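Local coordinates for CurF (PDB 2Q35), which probably catalyses decarboxylation during polyketide chain beta-branching, as a crotonase-family ECH2 domain, at residues 49-54 with 89-94. The protein carries 1 engineered substitution. Numbering follows the deposited sequence.
Sequences KVVILT and CEIPII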
loop_
_atom_site.group_PDB
_atom_site.type_symbol
_atom_site.label_atom_id
_atom_site.label_comp_id
_atom_site.label_asym_id
_atom_site.label_seq_id
_atom_site.Cartn_x
_atom_site.Cartn_y
_atom_site.Cartn_z
ATOM N N LYS A 49 -10.323 -7.798 26.461
ATOM C CA LYS A 49 -10.008 -8.280 25.122
ATOM C C LYS A 49 -9.676 -7.182 24.108
ATOM O O LYS A 49 -8.985 -7.452 23.123
ATOM C CB LYS A 49 -11.165 -9.119 24.528
ATOM C CG LYS A 49 -11.499 -10.387 25.260
ATOM C CD LYS A 49 -12.642 -11.003 24.482
ATOM C CE LYS A 49 -12.975 -12.385 24.909
ATOM N NZ LYS A 49 -14.144 -12.837 24.134
ATOM N N VAL A 50 -10.252 -5.986 24.292
ATOM C CA VAL A 50 -10.050 -4.856 23.331
ATOM C C VAL A 50 -9.934 -3.582 24.135
ATOM O O VAL A 50 -10.713 -3.370 25.068
ATOM C CB VAL A 50 -11.233 -4.722 22.302
ATOM C CG1 VAL A 50 -10.961 -3.595 21.308
ATOM C CG2 VAL A 50 -11.475 -6.020 21.536
ATOM N N VAL A 51 -8.947 -2.748 23.811
ATOM C CA VAL A 51 -8.808 -1.434 24.445
ATOM C C VAL A 51 -9.213 -0.341 23.436
ATOM O O VAL A 51 -8.753 -0.368 22.288
ATOM C CB VAL A 51 -7.348 -1.180 24.823
ATOM C CG1 VAL A 51 -7.173 0.282 25.260
ATOM C CG2 VAL A 51 -6.899 -2.136 25.916
ATOM N N ILE A 52 -10.090 0.579 23.843
ATOM C CA ILE A 52 -10.357 1.773 23.060
ATOM C C ILE A 52 -9.642 2.928 23.734
ATOM O O ILE A 52 -9.952 3.271 24.892
ATOM C CB ILE A 52 -11.887 2.028 22.980
ATOM C CG1 ILE A 52 -12.538 0.824 22.270
ATOM C CG2 ILE A 52 -12.187 3.335 22.187
ATOM C CD1 ILE A 52 -14.019 0.911 22.154
ATOM N N LEU A 53 -8.686 3.521 23.029
ATOM C CA LEU A 53 -7.954 4.680 23.555
ATOM C C LEU A 53 -8.530 5.964 22.965
ATOM O O LEU A 53 -8.628 6.109 21.757
ATOM C CB LEU A 53 -6.475 4.564 23.179
ATOM C CG LEU A 53 -5.531 5.692 23.606
ATOM C CD1 LEU A 53 -5.481 5.897 25.130
ATOM C CD2 LEU A 53 -4.102 5.448 23.042
ATOM N N THR A 54 -8.872 6.914 23.820
ATOM C CA THR A 54 -9.530 8.129 23.319
ATOM C C THR A 54 -9.123 9.339 24.171
ATOM O O THR A 54 -8.496 9.195 25.236
ATOM C CB THR A 54 -11.059 7.927 23.227
ATOM O OG1 THR A 54 -11.628 8.903 22.336
ATOM C CG2 THR A 54 -11.740 8.014 24.606
ATOM N N CYS A 89 1.232 -3.651 24.800
ATOM C CA CYS A 89 -0.110 -4.153 25.121
ATOM C C CYS A 89 -0.418 -5.339 24.199
ATOM O O CYS A 89 -0.284 -5.229 22.976
ATOM C CB CYS A 89 -1.118 -3.033 24.875
ATOM S SG CYS A 89 -2.836 -3.574 25.215
ATOM N N GLU A 90 -0.829 -6.471 24.780
ATOM C CA GLU A 90 -0.954 -7.706 23.997
ATOM C C GLU A 90 -2.308 -7.926 23.361
ATOM O O GLU A 90 -2.465 -8.845 22.549
ATOM C CB GLU A 90 -0.541 -8.918 24.829
ATOM C CG GLU A 90 -1.576 -9.312 25.864
ATOM C CD GLU A 90 -1.165 -10.490 26.742
ATOM O OE1 GLU A 90 -0.143 -11.159 26.452
ATOM O OE2 GLU A 90 -1.899 -10.749 27.730
ATOM N N ILE A 91 -3.277 -7.099 23.745
ATOM C CA ILE A 91 -4.622 -7.157 23.147
ATOM C C ILE A 91 -4.832 -6.013 22.163
ATOM O O ILE A 91 -4.175 -4.985 22.249
ATOM C CB ILE A 91 -5.749 -7.207 24.217
ATOM C CG1 ILE A 91 -5.640 -6.032 25.197
ATOM C CG2 ILE A 91 -5.720 -8.578 24.952
ATOM C CD1 ILE A 91 -6.904 -5.828 26.035
ATOM N N PRO A 92 -5.741 -6.203 21.187
ATOM C CA PRO A 92 -5.949 -5.136 20.189
ATOM C C PRO A 92 -6.387 -3.797 20.790
ATOM O O PRO A 92 -7.162 -3.753 21.766
ATOM C CB PRO A 92 -7.096 -5.669 19.312
ATOM C CG PRO A 92 -7.377 -7.035 19.735
ATOM C CD PRO A 92 -6.542 -7.412 20.928
ATOM N N ILE A 93 -5.862 -2.731 20.198
ATOM C CA ILE A 93 -6.177 -1.363 20.596
ATOM C C ILE A 93 -6.806 -0.624 19.413
ATOM O O ILE A 93 -6.286 -0.690 18.287
ATOM C CB ILE A 93 -4.900 -0.603 21.052
ATOM C CG1 ILE A 93 -4.211 -1.303 22.216
ATOM C CG2 ILE A 93 -5.205 0.886 21.426
ATOM C CD1 ILE A 93 -2.807 -0.685 22.483
ATOM N N ILE A 94 -7.920 0.073 19.668
ATOM C CA ILE A 94 -8.534 0.985 18.691
ATOM C C ILE A 94 -8.340 2.422 19.181
ATOM O O ILE A 94 -8.755 2.759 20.286
ATOM C CB ILE A 94 -10.045 0.721 18.572
ATOM C CG1 ILE A 94 -10.317 -0.753 18.205
ATOM C CG2 ILE A 94 -10.717 1.688 17.566
ATOM C CD1 ILE A 94 -11.784 -1.205 18.301
#
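Ile91 reaches over the start of strand 50-54 and illustrates how a residue just ahead of a strand can pack against the neighbouring strand. Ile91 CB lies 3.4 Å from Lys49 O, with CG2 somewhat farther from the same oxygen. Ile91 CG1 is about equally far from Val51 CG2 and Lys49 O, 4.2 Å from each. It stands between the backbone N and the carbonyl carbon (chi1 55°), and the extended chain beyond it carries Ile91 CD1 to 3.6 Å from Lys49 C. Ile91 CD1 also meets Val51 CG2 at 3.7 Å, the two side chains crossing at about a right angle. Pro92 CD approaches Lys49 O to 3.3 Å; this buried carbonyl has no polar partner in the model, and Pro92, lacking an N-H, cannot extend the ladder to it. Parallel pairing begins next door, where Val51 N donates to Pro92 O (2.9 Å, 173° at the hydrogen) and Val51 O receives Ile94 N at 2.8 Å, bracketing Ile93. These are neighbouring central strands of the crotonase-fold sheet, joined in sequence through helices 66-73 and 83-87. Farther along, Leu53 N donates a hydrogen bond to Ile94 O. Val51 and Ile93 occupy the face covered by helix 29-44. On the other face, Ile94 CD1 ends 3.9 Å from Val50 CG1, both residues covered by helix 178-192. Pro92 also packs against Tyr156 of a second subunit.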